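Local coordinates for uncharacterized protein (Enterococcus faecalis, PDB 2QRU) that is of unknown function but adopts the alpha/beta hydrolase fold and is probably a hydrolase, at residues T27-M38 / G58-A69. Numbering follows the deposited sequence.
Sequences TNYVVYLHGGGM and GYTVLALDYLLA. With PO4 (phosphate ion), chain B.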
loop_
_atom_site.group_PDB
_atom_site.type_symbol
_atom_site.label_atom_id
_atom_site.label_comp_id
_atom_site.label_asym_id
_atom_site.label_seq_id
_atom_site.Cartn_x
_atom_site.Cartn_y
_atom_site.Cartn_z
ATOM N N THR A 27 23.084 -1.112 -5.439
ATOM C CA THR A 27 22.027 -0.964 -4.462
ATOM C C THR A 27 20.941 -2.016 -4.704
ATOM O O THR A 27 20.883 -2.634 -5.770
ATOM C CB THR A 27 21.460 0.499 -4.450
ATOM O OG1 THR A 27 20.560 0.671 -3.337
ATOM C CG2 THR A 27 20.757 0.844 -5.782
ATOM N N ASN A 28 20.135 -2.248 -3.678
ATOM C CA ASN A 28 18.907 -3.035 -3.777
ATOM C C ASN A 28 17.762 -2.030 -3.701
ATOM O O ASN A 28 18.006 -0.868 -3.434
ATOM C CB ASN A 28 18.839 -4.031 -2.617
ATOM C CG ASN A 28 19.548 -5.351 -2.931
ATOM O OD1 ASN A 28 20.271 -5.470 -3.919
ATOM N ND2 ASN A 28 19.301 -6.359 -2.104
ATOM N N TYR A 29 16.518 -2.461 -3.933
ATOM C CA TYR A 29 15.414 -1.519 -3.980
ATOM C C TYR A 29 14.226 -1.978 -3.152
ATOM O O TYR A 29 14.016 -3.178 -2.981
ATOM C CB TYR A 29 14.910 -1.353 -5.412
ATOM C CG TYR A 29 15.956 -0.767 -6.328
ATOM C CD1 TYR A 29 16.899 -1.587 -6.939
ATOM C CD2 TYR A 29 16.019 0.616 -6.544
ATOM C CE1 TYR A 29 17.889 -1.052 -7.768
ATOM C CE2 TYR A 29 17.009 1.162 -7.374
ATOM C CZ TYR A 29 17.925 0.315 -7.987
ATOM O OH TYR A 29 18.905 0.835 -8.801
ATOM N N VAL A 30 13.451 -1.017 -2.675
ATOM C CA VAL A 30 12.106 -1.307 -2.146
ATOM C C VAL A 30 11.122 -0.374 -2.785
ATOM O O VAL A 30 11.344 0.855 -2.791
ATOM C CB VAL A 30 12.032 -1.122 -0.623
ATOM C CG1 VAL A 30 10.587 -1.187 -0.124
ATOM C CG2 VAL A 30 12.829 -2.197 0.056
ATOM N N VAL A 31 10.042 -0.950 -3.318
ATOM C CA VAL A 31 8.997 -0.123 -3.931
ATOM C C VAL A 31 7.932 0.104 -2.864
ATOM O O VAL A 31 7.411 -0.866 -2.292
ATOM C CB VAL A 31 8.381 -0.785 -5.184
ATOM C CG1 VAL A 31 7.312 0.142 -5.793
ATOM C CG2 VAL A 31 9.487 -1.092 -6.206
ATOM N N TYR A 32 7.630 1.374 -2.576
ATOM C CA TYR A 32 6.678 1.727 -1.539
ATOM C C TYR A 32 5.342 2.171 -2.151
ATOM O O TYR A 32 5.327 3.081 -3.004
ATOM C CB TYR A 32 7.233 2.848 -0.672
ATOM C CG TYR A 32 6.220 3.421 0.280
ATOM C CD1 TYR A 32 5.833 2.698 1.409
ATOM C CD2 TYR A 32 5.637 4.680 0.049
ATOM C CE1 TYR A 32 4.899 3.203 2.310
ATOM C CE2 TYR A 32 4.685 5.210 0.935
ATOM C CZ TYR A 32 4.316 4.460 2.060
ATOM O OH TYR A 32 3.379 4.944 2.949
ATOM N N LEU A 33 4.253 1.558 -1.681
ATOM C CA LEU A 33 2.871 1.879 -2.118
ATOM C C LEU A 33 2.084 2.528 -0.987
ATOM O O LEU A 33 1.827 1.883 0.056
ATOM C CB LEU A 33 2.137 0.625 -2.614
ATOM C CG LEU A 33 2.879 -0.067 -3.758
ATOM C CD1 LEU A 33 2.176 -1.343 -4.148
ATOM C CD2 LEU A 33 3.028 0.869 -4.992
ATOM N N HIS A 34 1.655 3.768 -1.216
ATOM C CA HIS A 34 1.093 4.621 -0.160
ATOM C C HIS A 34 -0.346 4.220 0.268
ATOM O O HIS A 34 -0.972 3.334 -0.332
ATOM C CB HIS A 34 1.130 6.094 -0.610
ATOM C CG HIS A 34 0.210 6.415 -1.764
ATOM N ND1 HIS A 34 -1.160 6.505 -1.625
ATOM C CD2 HIS A 34 0.473 6.684 -3.064
ATOM C CE1 HIS A 34 -1.704 6.855 -2.786
ATOM N NE2 HIS A 34 -0.736 6.956 -3.682
ATOM N N GLY A 35 -0.857 4.871 1.318
ATOM C CA GLY A 35 -2.204 4.607 1.822
ATOM C C GLY A 35 -3.257 5.527 1.202
ATOM O O GLY A 35 -2.939 6.334 0.312
ATOM N N GLY A 36 -4.495 5.425 1.699
ATOM C CA GLY A 36 -5.576 6.312 1.278
ATOM C C GLY A 36 -6.773 5.608 0.654
ATOM O O GLY A 36 -7.549 6.246 -0.075
ATOM N N GLY A 37 -6.936 4.313 0.929
ATOM C CA GLY A 37 -8.154 3.606 0.488
ATOM C C GLY A 37 -8.366 3.450 -1.016
ATOM O O GLY A 37 -9.474 3.121 -1.442
HETATM N N MSE A 38 -7.313 3.673 -1.804
HETATM C CA MSE A 38 -7.384 3.727 -3.280
HETATM C C MSE A 38 -8.286 4.828 -3.793
HETATM O O MSE A 38 -8.709 4.789 -4.949
HETATM C CB MSE A 38 -7.771 2.364 -3.890
HETATM C CG MSE A 38 -6.664 1.337 -3.635
HETATM SE SE MSE A 38 -7.259 -0.495 -4.116
HETATM C CE MSE A 38 -8.494 -0.789 -2.613
ATOM N N GLY A 58 20.381 -0.347 3.079
ATOM C CA GLY A 58 20.891 -0.585 1.725
ATOM C C GLY A 58 19.834 -0.712 0.650
ATOM O O GLY A 58 20.129 -1.195 -0.439
ATOM N N TYR A 59 18.614 -0.254 0.933
ATOM C CA TYR A 59 17.541 -0.255 -0.064
ATOM C C TYR A 59 17.211 1.166 -0.514
ATOM O O TYR A 59 16.779 1.990 0.280
ATOM C CB TYR A 59 16.270 -0.916 0.521
ATOM C CG TYR A 59 16.504 -2.349 0.901
ATOM C CD1 TYR A 59 16.443 -3.362 -0.062
ATOM C CD2 TYR A 59 16.861 -2.694 2.205
ATOM C CE1 TYR A 59 16.713 -4.697 0.262
ATOM C CE2 TYR A 59 17.118 -4.032 2.550
ATOM C CZ TYR A 59 17.030 -5.026 1.578
ATOM O OH TYR A 59 17.299 -6.327 1.931
ATOM N N THR A 60 17.413 1.427 -1.795
ATOM C CA THR A 60 16.903 2.630 -2.436
ATOM C C THR A 60 15.372 2.528 -2.463
ATOM O O THR A 60 14.815 1.535 -2.931
ATOM C CB THR A 60 17.466 2.760 -3.871
ATOM O OG1 THR A 60 18.869 3.073 -3.806
ATOM C CG2 THR A 60 16.736 3.855 -4.663
ATOM N N VAL A 61 14.695 3.566 -1.962
ATOM C CA VAL A 61 13.233 3.539 -1.894
ATOM C C VAL A 61 12.642 4.177 -3.146
ATOM O O VAL A 61 13.045 5.273 -3.549
ATOM C CB VAL A 61 12.713 4.251 -0.621
ATOM C CG1 VAL A 61 11.190 4.271 -0.617
ATOM C CG2 VAL A 61 13.222 3.537 0.644
ATOM N N LEU A 62 11.690 3.466 -3.740
ATOM C CA LEU A 62 10.973 3.955 -4.927
ATOM C C LEU A 62 9.509 4.111 -4.516
ATOM O O LEU A 62 8.785 3.126 -4.447
ATOM C CB LEU A 62 11.121 2.952 -6.085
ATOM C CG LEU A 62 12.576 2.584 -6.415
ATOM C CD1 LEU A 62 12.655 1.460 -7.417
ATOM C CD2 LEU A 62 13.364 3.813 -6.902
ATOM N N ALA A 63 9.100 5.340 -4.198
ATOM C CA ALA A 63 7.744 5.600 -3.724
ATOM C C ALA A 63 6.883 5.900 -4.947
ATOM O O ALA A 63 7.138 6.877 -5.648
ATOM C CB ALA A 63 7.738 6.777 -2.739
ATOM N N LEU A 64 5.886 5.059 -5.210
ATOM C CA LEU A 64 5.292 5.005 -6.554
ATOM C C LEU A 64 3.837 5.503 -6.620
ATOM O O LEU A 64 3.029 5.216 -5.726
ATOM C CB LEU A 64 5.380 3.535 -7.068
ATOM C CG LEU A 64 5.065 3.214 -8.524
ATOM C CD1 LEU A 64 5.992 4.006 -9.479
ATOM C CD2 LEU A 64 5.137 1.689 -8.823
ATOM N N ASP A 65 3.502 6.226 -7.698
ATOM C CA ASP A 65 2.104 6.614 -7.923
ATOM C C ASP A 65 1.262 5.413 -8.328
ATOM O O ASP A 65 1.737 4.527 -9.045
ATOM C CB ASP A 65 1.994 7.585 -9.111
ATOM C CG ASP A 65 2.492 8.999 -8.822
ATOM O OD1 ASP A 65 2.729 9.399 -7.668
ATOM O OD2 ASP A 65 2.633 9.737 -9.816
ATOM N N TYR A 66 -0.018 5.441 -7.955
ATOM C CA TYR A 66 -0.998 4.577 -8.591
ATOM C C TYR A 66 -2.326 5.322 -8.809
ATOM O O TYR A 66 -2.602 6.344 -8.153
ATOM C CB TYR A 66 -1.135 3.282 -7.787
ATOM C CG TYR A 66 -1.543 3.454 -6.329
ATOM C CD1 TYR A 66 -2.895 3.694 -5.983
ATOM C CD2 TYR A 66 -0.583 3.363 -5.285
ATOM C CE1 TYR A 66 -3.291 3.824 -4.658
ATOM C CE2 TYR A 66 -0.986 3.471 -3.947
ATOM C CZ TYR A 66 -2.327 3.688 -3.634
ATOM O OH TYR A 66 -2.722 3.770 -2.312
ATOM N N LEU A 67 -3.117 4.848 -9.761
ATOM C CA LEU A 67 -4.381 5.513 -10.081
ATOM C C LEU A 67 -5.383 5.399 -8.923
ATOM O O LEU A 67 -5.350 4.411 -8.146
ATOM C CB LEU A 67 -4.964 4.934 -11.384
ATOM C CG LEU A 67 -4.138 5.285 -12.627
ATOM C CD1 LEU A 67 -4.690 4.514 -13.811
ATOM C CD2 LEU A 67 -4.139 6.813 -12.932
ATOM N N LEU A 68 -6.285 6.385 -8.832
ATOM C CA LEU A 68 -7.227 6.454 -7.722
ATOM C C LEU A 68 -8.660 6.371 -8.209
ATOM O O LEU A 68 -8.999 6.896 -9.276
ATOM C CB LEU A 68 -7.048 7.731 -6.897
ATOM C CG LEU A 68 -5.649 7.971 -6.312
ATOM C CD1 LEU A 68 -5.597 9.335 -5.659
ATOM C CD2 LEU A 68 -5.272 6.850 -5.320
ATOM N N ALA A 69 -9.463 5.682 -7.403
ATOM C CA ALA A 69 -10.908 5.558 -7.590
ATOM C C ALA A 69 -11.615 6.793 -7.016
ATOM O O ALA A 69 -11.031 7.522 -6.191
ATOM C CB ALA A 69 -11.406 4.253 -6.923
HETATM P P PO4 B . -6.116 3.755 4.200
HETATM O O1 PO4 B . -6.957 2.668 4.854
HETATM O O2 PO4 B . -7.004 4.977 4.004
HETATM O O3 PO4 B . -4.988 4.212 5.129
HETATM O O4 PO4 B . -5.550 3.201 2.903
HETATM O O HOH W 1 3.345 5.147 -3.040
HETATM O O HOH W 2 -1.258 7.558 -6.221
HETATM O O HOH W 3 -4.986 5.308 -1.873
#
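His34 and Tyr66 fill the gap that opens where two parallel strands, 28-33 and 59-64, part company. The rings form an offset stack, centroids 4.1 Å apart and planes at 16°. Tyr66 CE2 sits over the centre of the imidazole. The Tyr66 side chain turns in between its own backbone N and carbonyl carbon (chi1 58°), which brings the ring across to 27-38. Tyr66 OH donates to His34 O at 2.7 Å, from above the carbonyl plane. His34 ND1 gives its proton to Gly35 O, 2.6 Å away in the ring plane, and this fixes the imidazole rotation. Water molecules bridge the parting chains; one joins His34 NE2 to Tyr66 N. Further on, Ala69 N closes the gap on Met38 O at 2.7 Å.

Before the split the strands pair in regular parallel fashion, from Thr60 N on Asn28 O to Leu64 N on Tyr32 O. On one face Leu62 CD1 sits against Tyr29 CB and CD2, 3.6 Å from CD2. Thr60 lies alongside the same ring. Next along, Val31 CG1 meets Leu64 CD2. On the other face Val30 CG2 rests against CB and CG at the root of the Tyr59 ring, 3.7 Å from CB. Asn28 CB lies further out, by CD1 and CE1. Ala63 CB meets the edge of the Tyr32 ring.

Gly36 N and Gly37 N both donate to O4 of a phosphate, probably from the crystallisation liquor, at 2.7 Å each. Ala105 N and His249 NE2 also bind it. The HGGG sequence and these bonds are consistent with the oxyanion hole of related hydrolases. Helix 48-55 makes the beta-alpha-beta crossover and packs Phe54 on Val30, Tyr59 and Val61. On the side of Val31 and Leu64, Leu109 of helix 105-119 touches Leu33, and also the loop residues Met38 and Tyr66. In the central sheet, strand 28-33 lies between 59-64 and 98-103.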